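Local coordinates for protein aryl acylamidase (bacterium CSBL00001, PDB 4YJ6) that probably hydrolyses the amide bond of aryl acylamides, as a bacterial hydrolase of the amidase signature family, at residues H242-R247 and S251-L256; Q283-D288 and G449-L454. All blocks are in the same frame, centred on the assembly; numbering follows the deposited sequence.

The two contacts lie on opposite sides of the chain's centre, with about 38 Å between their centres and about 27 Å between their nearest atoms. Interaction 1 comes first along the chain and is local: both of its segments belong to the loop that leads from helix 231-241 to strand 270-273. Interaction 2 opens later and is long-range, setting the start of helix 284-299 against the end of strand 443-451. The mixed eight-stranded sheet relates them, since strands 270-273 and 443-451 are both part of it. One contact therefore shapes a surface loop feeding that sheet, while the other packs a helix against the end of a hairpin formed by two of its central strands.

Interaction 1. Residues H242-R247 and S251-L256; sequences HGFDRR and SLRVKL
Phe244 and Arg253 make the broad, flat part of this contact: the guanidinium lies over one face of the phenyl ring, with the planes only 23° apart. Arg253 CZ stands 4.0 Å from the Phe244 ring centroid, a cation-pi stack, and Arg253 CG adds a CH-pi contact on the same face. A bend about the CG-CD bond (chi3 -92°) lets the arginine's methylene part and its charged end both follow the ring. On the opposite face, toward the rim, sits the backbone N of Arg246.

Ser251 grips the neighbouring backbone more tightly. Its OG takes the amide hydrogen of Asp245 in a nearly straight bond, Asp245 N to Ser251 OG 2.9 Å, and shares a water with Gly243 O. At the far end His242 NE2 accepts from Leu256 N at 3.0 Å, with the donor tilted 27° out of the imidazole plane. His242 ND1 is hydrogen-bonded to Met238 O, in the preceding helix 231-241, so the ring is held through both nitrogens.

Between these grips the backbones are joined through water: one molecule accepts from Phe244 N and donates to Val254 O, 2.9 Å from each. On the more exposed side are the arginine tips, with Arg246 NH2 4.9 Å from Arg253 NH2. Two turns shape this surface loop, an Asx turn in which Asp245 OD1 accepts from Arg247 N and an inverse gamma turn centred on Arg253.

The chemistry points to one tautomer: with NE2 accepting from Leu256 and ND1 facing a carbonyl, His242 is probably neutral, its proton on ND1.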
ATOM      1  N   HIS A 242       7.785  -3.809  11.923  1.00  9.66           N
ATOM      2  CA  HIS A 242       6.900  -3.864  13.100  1.00  9.25           C
ATOM      3  C   HIS A 242       7.679  -3.555  14.381  1.00 11.52           C
ATOM      4  O   HIS A 242       8.922  -3.652  14.426  1.00  9.46           O
ATOM      5  CB  HIS A 242       6.167  -5.215  13.211  1.00 10.99           C
ATOM      6  CG  HIS A 242       6.928  -6.253  13.975  1.00 11.68           C
ATOM      7  ND1 HIS A 242       8.011  -6.915  13.440  1.00 11.84           N
ATOM      8  CD2 HIS A 242       6.739  -6.767  15.216  1.00 12.59           C
ATOM      9  CE1 HIS A 242       8.480  -7.779  14.331  1.00 15.92           C
ATOM     10  NE2 HIS A 242       7.722  -7.710  15.411  1.00 15.90           N
ATOM     11  N   GLY A 243       6.933  -3.186  15.424  1.00 11.25           N
ATOM     12  CA  GLY A 243       7.495  -3.105  16.760  1.00 11.64           C
ATOM     13  C   GLY A 243       7.060  -1.869  17.541  1.00 10.59           C
ATOM     14  O   GLY A 243       6.625  -0.876  16.987  1.00  9.81           O
ATOM     15  N   PHE A 244       7.188  -1.969  18.847  1.00 10.71           N
ATOM     16  CA  PHE A 244       6.736  -0.939  19.779  1.00 11.20           C
ATOM     17  C   PHE A 244       7.382   0.428  19.510  1.00 11.19           C
ATOM     18  O   PHE A 244       8.596   0.530  19.275  1.00 12.35           O
ATOM     19  CB  PHE A 244       7.070  -1.403  21.204  1.00 10.86           C
ATOM     20  CG  PHE A 244       6.664  -0.429  22.264  1.00 10.48           C
ATOM     21  CD1 PHE A 244       5.321  -0.188  22.513  1.00 10.82           C
ATOM     22  CD2 PHE A 244       7.629   0.233  23.022  1.00 12.63           C
ATOM     23  CE1 PHE A 244       4.949   0.712  23.501  1.00 10.30           C
ATOM     24  CE2 PHE A 244       7.260   1.142  24.021  1.00 13.55           C
ATOM     25  CZ  PHE A 244       5.930   1.370  24.276  1.00 11.82           C
ATOM     26  N   ASP A 245       6.561   1.474  19.577  1.00  9.57           N
ATOM     27  CA  ASP A 245       7.070   2.843  19.633  1.00 10.96           C
ATOM     28  C   ASP A 245       6.077   3.608  20.498  1.00 11.10           C
ATOM     29  O   ASP A 245       4.902   3.740  20.101  1.00 11.49           O
ATOM     30  CB  ASP A 245       7.116   3.434  18.224  1.00 10.96           C
ATOM     31  CG  ASP A 245       7.644   4.857  18.197  1.00 16.85           C
ATOM     32  OD1 ASP A 245       7.594   5.541  19.225  1.00 13.13           O
ATOM     33  OD2 ASP A 245       8.131   5.273  17.139  1.00 19.89           O
ATOM     34  N   ARG A 246       6.524   4.081  21.672  1.00  9.53           N
ATOM     35  CA  ARG A 246       5.608   4.716  22.599  1.00 10.54           C
ATOM     36  C   ARG A 246       4.928   5.945  21.998  1.00 10.02           C
ATOM     37  O   ARG A 246       3.864   6.343  22.467  1.00 11.57           O
ATOM     38  CB  ARG A 246       6.339   5.061  23.922  1.00 10.39           C
ATOM     39  CG  ARG A 246       7.482   6.140  23.780  1.00 10.68           C
ATOM     40  CD  ARG A 246       8.094   6.446  25.175  1.00 10.76           C
ATOM     41  NE  ARG A 246       8.608   5.199  25.753  1.00 12.28           N
ATOM     42  CZ  ARG A 246       9.808   4.684  25.516  1.00 13.11           C
ATOM     43  NH1 ARG A 246      10.719   5.346  24.809  1.00 13.50           N
ATOM     44  NH2 ARG A 246      10.114   3.489  26.022  1.00 14.14           N
ATOM     45  N   ARG A 247       5.514   6.531  20.946  1.00 11.04           N
ATOM     46  CA  ARG A 247       4.904   7.704  20.315  1.00 11.19           C
ATOM     47  C   ARG A 247       3.723   7.447  19.381  1.00 11.67           C
ATOM     48  O   ARG A 247       3.104   8.386  18.898  1.00 11.58           O
ATOM     49  CB  ARG A 247       5.994   8.573  19.667  1.00 13.23           C
ATOM     50  CG  ARG A 247       6.756   9.353  20.768  1.00 18.61           C
ATOM     51  CD  ARG A 247       7.741  10.353  20.243  1.00 22.41           C
ATOM     52  NE  ARG A 247       8.251  11.140  21.352  1.00 24.50           N
ATOM     53  CZ  ARG A 247       9.070  10.676  22.274  1.00 23.72           C
ATOM     54  NH1 ARG A 247       9.516   9.404  22.177  1.00 24.10           N
ATOM     55  NH2 ARG A 247       9.491  11.513  23.249  1.00 19.88           N
ATOM     56  N   SER A 251       0.289   1.745  19.485  1.00  9.58           N
ATOM     57  CA  SER A 251       1.395   0.803  19.330  1.00  9.65           C
ATOM     58  C   SER A 251       1.258  -0.421  20.220  1.00 10.80           C
ATOM     59  O   SER A 251       0.961  -0.301  21.423  1.00  9.66           O
ATOM     60  CB  SER A 251       2.736   1.497  19.682  1.00  8.93           C
ATOM     61  OG  SER A 251       3.797   0.619  19.370  1.00 10.92           O
ATOM     62  N   LEU A 252       1.555  -1.596  19.648  1.00  8.20           N
ATOM     63  CA  LEU A 252       1.552  -2.843  20.394  1.00  8.77           C
ATOM     64  C   LEU A 252       2.944  -3.195  20.896  1.00 10.32           C
ATOM     65  O   LEU A 252       3.903  -3.146  20.145  1.00 11.42           O
ATOM     66  CB  LEU A 252       1.121  -3.979  19.438  1.00  7.77           C
ATOM     67  CG  LEU A 252      -0.228  -3.709  18.782  1.00  8.99           C
ATOM     68  CD1 LEU A 252      -0.510  -4.796  17.727  1.00  9.11           C
ATOM     69  CD2 LEU A 252      -1.381  -3.685  19.789  1.00 11.20           C
ATOM     70  N   ARG A 253       3.065  -3.557  22.167  1.00  9.76           N
ATOM     71  CA  ARG A 253       4.385  -3.860  22.693  1.00 11.80           C
ATOM     72  C   ARG A 253       4.617  -5.368  22.576  1.00 13.61           C
ATOM     73  O   ARG A 253       4.647  -6.102  23.570  1.00 12.53           O
ATOM     74  CB  ARG A 253       4.515  -3.363  24.129  1.00  9.84           C
ATOM     75  CG  ARG A 253       6.005  -3.304  24.490  1.00 16.06           C
ATOM     76  CD  ARG A 253       6.124  -3.342  25.885  1.00 25.91           C
ATOM     77  NE  ARG A 253       6.144  -2.023  26.442  1.00 25.42           N
ATOM     78  CZ  ARG A 253       7.254  -1.323  26.734  1.00 23.92           C
ATOM     79  NH1 ARG A 253       8.443  -1.766  26.446  1.00 35.24           N
ATOM     80  NH2 ARG A 253       7.139  -0.127  27.293  1.00 12.75           N
ATOM     81  N   VAL A 254       4.721  -5.835  21.333  1.00  9.74           N
ATOM     82  CA  VAL A 254       4.953  -7.255  21.090  1.00 12.48           C
ATOM     83  C   VAL A 254       5.935  -7.428  19.949  1.00 12.28           C
ATOM     84  O   VAL A 254       6.017  -6.580  19.064  1.00 12.10           O
ATOM     85  CB  VAL A 254       3.631  -8.149  20.949  1.00 23.51           C
ATOM     86  CG1 VAL A 254       2.335  -7.429  21.358  1.00 14.83           C
ATOM     87  CG2 VAL A 254       3.544  -8.950  19.650  1.00 16.76           C
ATOM     88  N   LYS A 255       6.703  -8.517  20.035  1.00 13.65           N
ATOM     89  CA  LYS A 255       7.708  -8.840  19.039  1.00 12.36           C
ATOM     90  C   LYS A 255       7.311 -10.155  18.387  1.00 15.07           C
ATOM     91  O   LYS A 255       6.994 -11.127  19.088  1.00 14.17           O
ATOM     92  CB  LYS A 255       9.085  -8.994  19.677  1.00 13.95           C
ATOM     93  CG  LYS A 255       9.504  -7.755  20.436  1.00 22.55           C
ATOM     94  CD  LYS A 255      10.891  -7.909  21.032  1.00 27.27           C
ATOM     95  CE  LYS A 255      11.324  -6.611  21.698  1.00 26.41           C
ATOM     96  NZ  LYS A 255      12.706  -6.739  22.259  1.00 35.30           N
ATOM     97  N   LEU A 256       7.313 -10.158  17.056  1.00 13.76           N
ATOM     98  CA  LEU A 256       6.931 -11.361  16.284  1.00 12.05           C
ATOM     99  C   LEU A 256       8.038 -11.721  15.313  1.00 13.40           C
ATOM    100  O   LEU A 256       8.860 -10.886  14.946  1.00 16.52           O
ATOM    101  CB  LEU A 256       5.682 -11.071  15.449  1.00 15.26           C
ATOM    102  CG  LEU A 256       4.423 -10.706  16.218  1.00 17.39           C
ATOM    103  CD1 LEU A 256       3.304 -10.346  15.219  1.00 16.65           C
ATOM    104  CD2 LEU A 256       4.003 -11.883  17.115  1.00 16.92           C
TER
HETATM  105  O   HOH W   1       4.008   0.175  16.753  1.00 10.91           O
HETATM  106  O   HOH W   2       7.921  -4.596  19.840  1.00 11.72           O

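Interaction 2. Residues Q283-D288 and G449-L454; sequences QQEIQD and GLIDGL
Ile451 points from the end of strand 443-451 into the first turn of helix 284-299 and meets it with both of its branches. The two branches have different targets. CG2 comes up against the first side-chain carbon of Glu285, Ile451 CG2 to Glu285 CB 3.8 Å, while the longer arm reaches past it to the helix backbone. There Ile451 CD1 lies 3.4 Å from Glu285 O and close to the carbonyl carbon behind it. The extended arm (chi2 168°) carries the methyl this far.

Ile286 receives the same methyl from another direction. Its side chain crosses that of Ile451 at about a right angle, and the apolar contact is a single one, Ile286 CG1 to Ile451 CD1 at 4.0 Å. Beyond it, Ile286 also touches Met403, which packs on Leu454 as well, so a loop residue bridges the helix and the hairpin on this side.

Glu285 offers only the root of its side chain. The chain bends at chi2 (83°), turning the carboxylate away from Ile451 and leaving CB as the apolar surface that is met. No hydrogen bond crosses between the segments, and the buried area is small, 120 Å².

Gln283 occupies the N-cap position of the helix, and Ile451 to Leu454 form a type I' turn, closed by Leu454 N to Ile451 O at 3.0 Å. This is a beta hairpin with a two-residue type I' turn, joining strands 443-451 and 454-462 of the mixed sheet, with the start of a helix packed against Ile451 at the end of its first strand.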
ATOM      1  N   GLN A 283     -17.458  -6.368 -10.362  1.00 15.33           N
ATOM      2  CA  GLN A 283     -17.446  -6.926 -11.729  1.00 17.34           C
ATOM      3  C   GLN A 283     -17.501  -8.459 -11.683  1.00 18.64           C
ATOM      4  O   GLN A 283     -16.760  -9.136 -10.947  1.00 15.01           O
ATOM      5  CB  GLN A 283     -16.221  -6.404 -12.518  1.00 16.43           C
ATOM      6  CG  GLN A 283     -16.315  -4.921 -12.773  1.00 20.97           C
ATOM      7  CD  GLN A 283     -15.105  -4.353 -13.493  1.00 23.97           C
ATOM      8  OE1 GLN A 283     -14.016  -4.972 -13.530  1.00 22.19           O
ATOM      9  NE2 GLN A 283     -15.284  -3.168 -14.071  1.00 25.79           N
ATOM     10  N   GLN A 284     -18.397  -9.043 -12.475  1.00 16.99           N
ATOM     11  CA  GLN A 284     -18.618 -10.464 -12.375  1.00 17.18           C
ATOM     12  C   GLN A 284     -17.340 -11.288 -12.580  1.00 16.90           C
ATOM     13  O   GLN A 284     -17.146 -12.302 -11.923  1.00 15.19           O
ATOM     14  CB  GLN A 284     -19.686 -10.893 -13.412  1.00 18.57           C
ATOM     15  CG  GLN A 284     -20.071 -12.318 -13.261  1.00 22.14           C
ATOM     16  CD  GLN A 284     -20.727 -12.587 -11.921  1.00 27.77           C
ATOM     17  OE1 GLN A 284     -21.713 -11.925 -11.545  1.00 33.31           O
ATOM     18  NE2 GLN A 284     -20.208 -13.569 -11.196  1.00 28.02           N
ATOM     19  N   GLU A 285     -16.476 -10.868 -13.505  1.00 16.52           N
ATOM     20  CA  GLU A 285     -15.250 -11.620 -13.766  1.00 18.18           C
ATOM     21  C   GLU A 285     -14.340 -11.704 -12.518  1.00 17.42           C
ATOM     22  O   GLU A 285     -13.633 -12.693 -12.302  1.00 15.33           O
ATOM     23  CB  GLU A 285     -14.447 -10.999 -14.921  1.00 19.94           C
ATOM     24  CG  GLU A 285     -15.192 -11.001 -16.250  1.00 23.73           C
ATOM     25  CD  GLU A 285     -16.172  -9.830 -16.426  1.00 27.35           C
ATOM     26  OE1 GLU A 285     -16.269  -8.895 -15.571  1.00 24.54           O
ATOM     27  OE2 GLU A 285     -16.869  -9.842 -17.472  1.00 35.77           O
ATOM     28  N   ILE A 286     -14.369 -10.644 -11.740  1.00 16.64           N
ATOM     29  CA  ILE A 286     -13.595 -10.600 -10.489  1.00 14.17           C
ATOM     30  C   ILE A 286     -14.240 -11.543  -9.470  1.00 14.27           C
ATOM     31  O   ILE A 286     -13.563 -12.376  -8.864  1.00 14.14           O
ATOM     32  CB  ILE A 286     -13.535  -9.189  -9.942  1.00 16.65           C
ATOM     33  CG1 ILE A 286     -12.580  -8.343 -10.804  1.00 16.06           C
ATOM     34  CG2 ILE A 286     -13.044  -9.205  -8.437  1.00 13.91           C
ATOM     35  CD1 ILE A 286     -12.562  -6.856 -10.407  1.00 15.98           C
ATOM     36  N   GLN A 287     -15.567 -11.479  -9.340  1.00 14.53           N
ATOM     37  CA  GLN A 287     -16.249 -12.435  -8.462  1.00 15.22           C
ATOM     38  C   GLN A 287     -15.892 -13.880  -8.818  1.00 17.46           C
ATOM     39  O   GLN A 287     -15.578 -14.699  -7.948  1.00 16.23           O
ATOM     40  CB  GLN A 287     -17.757 -12.264  -8.518  1.00 14.10           C
ATOM     41  CG  GLN A 287     -18.243 -10.906  -8.099  1.00 16.11           C
ATOM     42  CD  GLN A 287     -19.760 -10.880  -7.892  1.00 18.22           C
ATOM     43  OE1 GLN A 287     -20.332 -11.796  -7.293  1.00 20.20           O
ATOM     44  NE2 GLN A 287     -20.409  -9.834  -8.408  1.00 19.36           N
ATOM     45  N   ASP A 288     -15.958 -14.214 -10.101  1.00 16.75           N
ATOM     46  CA  ASP A 288     -15.653 -15.577 -10.497  1.00 17.88           C
ATOM     47  C   ASP A 288     -14.227 -15.995 -10.193  1.00 17.26           C
ATOM     48  O   ASP A 288     -13.965 -17.146  -9.791  1.00 17.64           O
ATOM     49  CB  ASP A 288     -15.907 -15.774 -12.008  1.00 19.90           C
ATOM     50  CG  ASP A 288     -17.375 -15.636 -12.381  1.00 26.42           C
ATOM     51  OD1 ASP A 288     -18.248 -15.665 -11.477  1.00 23.07           O
ATOM     52  OD2 ASP A 288     -17.636 -15.493 -13.600  1.00 25.95           O
ATOM     53  N   GLY A 449      -4.613 -13.881 -10.151  1.00 16.46           N
ATOM     54  CA  GLY A 449      -4.630 -14.221 -11.574  1.00 19.42           C
ATOM     55  C   GLY A 449      -4.820 -13.023 -12.480  1.00 18.21           C
ATOM     56  O   GLY A 449      -4.757 -11.876 -12.044  1.00 17.00           O
ATOM     57  N   LEU A 450      -5.038 -13.277 -13.778  1.00 15.97           N
ATOM     58  CA  LEU A 450      -5.280 -12.201 -14.733  1.00 16.65           C
ATOM     59  C   LEU A 450      -6.667 -12.337 -15.367  1.00 17.56           C
ATOM     60  O   LEU A 450      -7.174 -13.451 -15.548  1.00 20.52           O
ATOM     61  CB  LEU A 450      -4.265 -12.243 -15.879  1.00 17.13           C
ATOM     62  CG  LEU A 450      -2.794 -12.253 -15.521  1.00 18.74           C
ATOM     63  CD1 LEU A 450      -1.986 -12.401 -16.819  1.00 22.91           C
ATOM     64  CD2 LEU A 450      -2.419 -10.961 -14.742  1.00 16.50           C
ATOM     65  N   ILE A 451      -7.263 -11.191 -15.668  1.00 15.89           N
ATOM     66  CA  ILE A 451      -8.517 -11.114 -16.407  1.00 21.05           C
ATOM     67  C   ILE A 451      -8.224 -10.229 -17.590  1.00 20.28           C
ATOM     68  O   ILE A 451      -7.856  -9.057 -17.441  1.00 18.16           O
ATOM     69  CB  ILE A 451      -9.655 -10.549 -15.522  1.00 20.18           C
ATOM     70  CG1 ILE A 451      -9.918 -11.543 -14.375  1.00 19.28           C
ATOM     71  CG2 ILE A 451     -10.949 -10.297 -16.354  1.00 24.15           C
ATOM     72  CD1 ILE A 451     -10.805 -11.021 -13.241  1.00 18.74           C
ATOM     73  N   ASP A 452      -8.338 -10.806 -18.786  1.00 20.52           N
ATOM     74  CA  ASP A 452      -8.014 -10.064 -20.010  1.00 23.78           C
ATOM     75  C   ASP A 452      -6.642  -9.375 -19.909  1.00 20.92           C
ATOM     76  O   ASP A 452      -6.485  -8.224 -20.305  1.00 21.82           O
ATOM     77  CB  ASP A 452      -9.099  -9.033 -20.290  1.00 25.95           C
ATOM     78  CG  ASP A 452      -9.096  -8.544 -21.749  1.00 35.65           C
ATOM     79  OD1 ASP A 452      -8.498  -9.233 -22.609  1.00 36.12           O
ATOM     80  OD2 ASP A 452      -9.698  -7.476 -22.030  1.00 35.68           O
ATOM     81  N   GLY A 453      -5.664 -10.094 -19.376  1.00 18.36           N
ATOM     82  CA  GLY A 453      -4.284  -9.646 -19.374  1.00 20.11           C
ATOM     83  C   GLY A 453      -3.917  -8.719 -18.210  1.00 18.78           C
ATOM     84  O   GLY A 453      -2.765  -8.321 -18.091  1.00 20.96           O
ATOM     85  N   LEU A 454      -4.888  -8.384 -17.357  1.00 19.16           N
ATOM     86  CA  LEU A 454      -4.646  -7.439 -16.261  1.00 16.97           C
ATOM     87  C   LEU A 454      -4.835  -8.129 -14.892  1.00 17.89           C
ATOM     88  O   LEU A 454      -5.659  -9.026 -14.721  1.00 15.94           O
ATOM     89  CB  LEU A 454      -5.576  -6.237 -16.362  1.00 18.19           C
ATOM     90  CG  LEU A 454      -5.387  -5.307 -17.561  1.00 22.07           C
ATOM     91  CD1 LEU A 454      -6.384  -4.168 -17.454  1.00 19.92           C
ATOM     92  CD2 LEU A 454      -3.933  -4.809 -17.597  1.00 21.78           C
TER